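Local coordinates for protein Ta0487 (Thermoplasma acidophilum, PDB 3KBQ) that is of unknown function but belongs to the CinA family, this chain being the part that resembles molybdopterin-binding domains, at residues Asp47-Arg57 with Asp77-Cys87. Numbering follows the deposited sequence.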
loop_
_atom_site.group_PDB
_atom_site.type_symbol
_atom_site.label_atom_id
_atom_site.label_comp_id
_atom_site.label_asym_id
_atom_site.label_seq_id
_atom_site.Cartn_x
_atom_site.Cartn_y
_atom_site.Cartn_z
ATOM N N ASP B 47 9.762 8.138 0.699
ATOM C CA ASP B 47 10.047 9.396 1.345
ATOM C C ASP B 47 10.226 10.472 0.303
ATOM O O ASP B 47 11.343 10.859 -0.008
ATOM C CB ASP B 47 11.296 9.252 2.233
ATOM C CG ASP B 47 11.069 8.196 3.308
ATOM O OD1 ASP B 47 10.224 8.494 4.199
ATOM O OD2 ASP B 47 11.631 7.068 3.218
ATOM N N ASP B 48 9.118 11.016 -0.180
ATOM C CA ASP B 48 9.179 11.878 -1.355
ATOM C C ASP B 48 7.937 12.765 -1.326
ATOM O O ASP B 48 6.807 12.218 -1.248
ATOM C CB ASP B 48 9.100 10.970 -2.589
ATOM C CG ASP B 48 9.041 11.748 -3.877
ATOM O OD1 ASP B 48 10.036 11.655 -4.610
ATOM O OD2 ASP B 48 8.029 12.473 -4.138
ATOM N N LEU B 49 8.124 14.092 -1.413
ATOM C CA LEU B 49 6.996 15.027 -1.194
ATOM C C LEU B 49 5.846 14.757 -2.112
ATOM O O LEU B 49 4.715 14.713 -1.675
ATOM C CB LEU B 49 7.400 16.525 -1.345
ATOM C CG LEU B 49 8.369 17.003 -0.261
ATOM C CD1 LEU B 49 8.853 18.455 -0.539
ATOM C CD2 LEU B 49 7.775 16.887 1.134
ATOM N N ASP B 50 6.131 14.575 -3.387
ATOM C CA ASP B 50 5.056 14.511 -4.357
ATOM C C ASP B 50 4.326 13.171 -4.199
ATOM O O ASP B 50 3.134 13.112 -4.418
ATOM C CB ASP B 50 5.569 14.621 -5.775
ATOM C CG ASP B 50 6.014 16.041 -6.168
ATOM O OD1 ASP B 50 5.755 17.029 -5.436
ATOM O OD2 ASP B 50 6.638 16.159 -7.262
ATOM N N GLU B 51 5.052 12.111 -3.845
ATOM C CA GLU B 51 4.440 10.789 -3.724
ATOM C C GLU B 51 3.563 10.748 -2.502
ATOM O O GLU B 51 2.478 10.141 -2.510
ATOM C CB GLU B 51 5.519 9.692 -3.587
ATOM C CG GLU B 51 6.353 9.531 -4.868
ATOM C CD GLU B 51 5.529 8.920 -5.989
ATOM O OE1 GLU B 51 5.193 7.724 -5.900
ATOM O OE2 GLU B 51 5.182 9.650 -6.946
ATOM N N ILE B 52 4.034 11.399 -1.445
ATOM C CA ILE B 52 3.262 11.500 -0.190
ATOM C C ILE B 52 1.988 12.304 -0.437
ATOM O O ILE B 52 0.879 11.902 0.019
ATOM C CB ILE B 52 4.135 12.134 0.959
ATOM C CG1 ILE B 52 5.198 11.141 1.476
ATOM C CG2 ILE B 52 3.239 12.628 2.154
ATOM C CD1 ILE B 52 6.457 11.827 2.047
ATOM N N GLY B 53 2.138 13.410 -1.189
ATOM C CA GLY B 53 0.997 14.255 -1.512
ATOM C C GLY B 53 -0.065 13.470 -2.307
ATOM O O GLY B 53 -1.289 13.630 -2.061
ATOM N N TRP B 54 0.415 12.692 -3.293
ATOM C CA TRP B 54 -0.433 11.808 -4.098
ATOM C C TRP B 54 -1.280 10.874 -3.208
ATOM O O TRP B 54 -2.483 10.802 -3.376
ATOM C CB TRP B 54 0.360 11.048 -5.204
ATOM C CG TRP B 54 -0.459 9.973 -5.834
ATOM C CD1 TRP B 54 -1.424 10.120 -6.853
ATOM C CD2 TRP B 54 -0.492 8.599 -5.445
ATOM N NE1 TRP B 54 -2.017 8.890 -7.084
ATOM C CE2 TRP B 54 -1.465 7.951 -6.248
ATOM C CE3 TRP B 54 0.207 7.848 -4.482
ATOM C CZ2 TRP B 54 -1.752 6.576 -6.124
ATOM C CZ3 TRP B 54 -0.059 6.468 -4.375
ATOM C CH2 TRP B 54 -1.040 5.856 -5.204
ATOM N N ALA B 55 -0.637 10.195 -2.266
ATOM C CA ALA B 55 -1.290 9.177 -1.446
ATOM C C ALA B 55 -2.378 9.835 -0.584
ATOM O O ALA B 55 -3.512 9.366 -0.552
ATOM C CB ALA B 55 -0.250 8.450 -0.583
ATOM N N PHE B 56 -2.065 10.968 0.035
ATOM C CA PHE B 56 -3.067 11.641 0.878
ATOM C C PHE B 56 -4.257 12.083 0.038
ATOM O O PHE B 56 -5.387 11.923 0.457
ATOM C CB PHE B 56 -2.486 12.870 1.655
ATOM C CG PHE B 56 -1.773 12.507 2.940
ATOM C CD1 PHE B 56 -2.481 12.044 4.052
ATOM C CD2 PHE B 56 -0.380 12.630 3.036
ATOM C CE1 PHE B 56 -1.832 11.686 5.208
ATOM C CE2 PHE B 56 0.291 12.285 4.224
ATOM C CZ PHE B 56 -0.427 11.822 5.315
ATOM N N ARG B 57 -4.015 12.663 -1.131
ATOM C CA ARG B 57 -5.120 13.107 -1.979
ATOM C C ARG B 57 -6.058 11.976 -2.441
ATOM O O ARG B 57 -7.285 12.066 -2.329
ATOM C CB ARG B 57 -4.584 13.856 -3.213
ATOM C CG ARG B 57 -3.876 15.192 -2.886
ATOM C CD ARG B 57 -4.708 16.008 -1.900
ATOM N NE ARG B 57 -6.035 16.335 -2.430
ATOM C CZ ARG B 57 -6.350 17.527 -2.910
ATOM N NH1 ARG B 57 -5.412 18.467 -2.943
ATOM N NH2 ARG B 57 -7.594 17.787 -3.356
ATOM N N ASP B 77 15.005 13.174 6.004
ATOM C CA ASP B 77 14.307 12.108 5.278
ATOM C C ASP B 77 12.852 12.012 5.754
ATOM O O ASP B 77 12.019 11.422 5.077
ATOM C CB ASP B 77 15.017 10.755 5.518
ATOM C CG ASP B 77 14.706 9.690 4.415
ATOM O OD1 ASP B 77 14.735 10.017 3.199
ATOM O OD2 ASP B 77 14.443 8.502 4.770
ATOM N N ASP B 78 12.552 12.579 6.923
ATOM C CA ASP B 78 11.173 12.540 7.452
ATOM C C ASP B 78 10.337 13.709 6.892
ATOM O O ASP B 78 10.359 14.820 7.462
ATOM C CB ASP B 78 11.185 12.554 8.991
ATOM C CG ASP B 78 11.792 11.278 9.582
ATOM O OD1 ASP B 78 11.406 10.197 9.116
ATOM O OD2 ASP B 78 12.703 11.354 10.460
ATOM N N MET B 79 9.599 13.427 5.811
ATOM C CA MET B 79 8.986 14.467 4.951
ATOM C C MET B 79 7.449 14.451 4.954
ATOM O O MET B 79 6.857 15.146 4.148
ATOM C CB MET B 79 9.376 14.280 3.456
ATOM C CG MET B 79 10.858 14.160 3.152
ATOM S SD MET B 79 11.135 14.046 1.361
ATOM C CE MET B 79 11.131 15.721 1.153
ATOM N N THR B 80 6.828 13.654 5.823
ATOM C CA THR B 80 5.410 13.341 5.681
ATOM C C THR B 80 4.523 14.579 5.939
ATOM O O THR B 80 3.635 14.870 5.144
ATOM C CB THR B 80 4.998 12.158 6.560
ATOM O OG1 THR B 80 5.714 10.987 6.110
ATOM C CG2 THR B 80 3.445 11.905 6.481
ATOM N N VAL B 81 4.803 15.313 7.014
ATOM C CA VAL B 81 4.054 16.540 7.332
ATOM C C VAL B 81 4.126 17.566 6.205
ATOM O O VAL B 81 3.104 18.128 5.783
ATOM C CB VAL B 81 4.538 17.197 8.682
ATOM C CG1 VAL B 81 3.741 18.527 8.962
ATOM C CG2 VAL B 81 4.300 16.239 9.778
ATOM N N GLU B 82 5.319 17.779 5.689
ATOM C CA GLU B 82 5.474 18.725 4.600
ATOM C C GLU B 82 4.726 18.243 3.346
ATOM O O GLU B 82 4.112 19.040 2.634
ATOM C CB GLU B 82 6.963 18.938 4.289
ATOM C CG GLU B 82 7.226 20.071 3.275
ATOM C CD GLU B 82 8.722 20.333 3.018
ATOM O OE1 GLU B 82 9.612 19.700 3.656
ATOM O OE2 GLU B 82 9.003 21.159 2.143
ATOM N N GLY B 83 4.844 16.955 3.028
ATOM C CA GLY B 83 4.088 16.403 1.887
ATOM C C GLY B 83 2.587 16.598 2.063
ATOM O O GLY B 83 1.891 16.926 1.114
ATOM N N PHE B 84 2.094 16.346 3.271
ATOM C CA PHE B 84 0.692 16.573 3.597
ATOM C C PHE B 84 0.283 18.047 3.450
ATOM O O PHE B 84 -0.721 18.320 2.816
ATOM C CB PHE B 84 0.330 16.115 5.004
ATOM C CG PHE B 84 -1.093 16.421 5.369
ATOM C CD1 PHE B 84 -2.134 15.680 4.796
ATOM C CD2 PHE B 84 -1.404 17.458 6.242
ATOM C CE1 PHE B 84 -3.491 15.966 5.106
ATOM C CE2 PHE B 84 -2.769 17.757 6.559
ATOM C CZ PHE B 84 -3.796 16.989 5.991
ATOM N N ALA B 85 1.052 18.969 4.025
ATOM C CA ALA B 85 0.806 20.432 3.855
ATOM C C ALA B 85 0.697 20.866 2.398
ATOM O O ALA B 85 -0.218 21.617 2.019
ATOM C CB ALA B 85 1.919 21.239 4.502
ATOM N N LYS B 86 1.644 20.389 1.594
ATOM C CA LYS B 86 1.730 20.766 0.188
ATOM C C LYS B 86 0.491 20.268 -0.496
ATOM O O LYS B 86 -0.132 20.959 -1.290
ATOM C CB LYS B 86 2.960 20.113 -0.454
ATOM C CG LYS B 86 3.180 20.498 -1.894
ATOM C CD LYS B 86 4.242 19.565 -2.535
ATOM C CE LYS B 86 4.696 20.158 -3.850
ATOM N NZ LYS B 86 6.159 20.050 -3.913
ATOM N N CYS B 87 0.087 19.055 -0.168
ATOM C CA CYS B 87 -1.008 18.514 -0.918
ATOM C C CYS B 87 -2.366 19.140 -0.548
ATOM O O CYS B 87 -3.280 19.085 -1.346
ATOM C CB CYS B 87 -1.013 17.011 -0.869
ATOM S SG CYS B 87 -1.929 16.358 0.546
HETATM O O HOH W 1 8.958 10.970 4.561
#
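Leu49 and Met79 interlock where helices 49-62 and 80-87 begin, the methyl of the methionine touching CG and both branches of the leucine. The leucine CB leaves beside the contact, but CG, placed anti to the carbonyl carbon (chi1 -66°), swings in and presses on Met79 CE at 3.4 Å, a tight carbon contact. CD1 also runs out to Glu82 OE2, and CD2 also settles over the backbone of helix 80-87, 3.5 Å from Gly83 N. The methionine chain reaches across the leucine at roughly a right angle, its SD lying against Asp47 O. The axes of segments 49-57 and 80-87 come within 7.8 Å at a crossing angle of -61°. At the two glycines the backbones come close: Ile52 CG2 rests on Gly83 CA, and Gly53 CA meets Cys87 CB at 3.5 Å. On the sheet side, Phe84 turns its ring edge to the face of Phe56, a T-shaped pair with planes at 70° and CD1 3.6 Å above the Phe56 ring plane; Thr80 CG2 touches the rim of the same ring. Both aromatics also pack on Val147, while Thr80 OG1 bonds to Gly70 O. At the C-terminal end of helix 80-87, Arg57, its chain folded at chi2 and chi3, gives NH1 to Cys87 O (2.7 Å), approaching almost straight down the carbonyl although the bond is bent at the hydrogen. Asp50 and Lys86 add a weak salt bridge. At the other end a water links Asp47 OD1 to Met79 N, while Asp47 OD2 and Asp77 OD2 stand 3.5 Å apart, a pairing likely to be unfavourable if both are charged. Here two neighbouring helices start on one face of the mixed beta-sheet of a molybdopterin-binding-like alpha/beta domain.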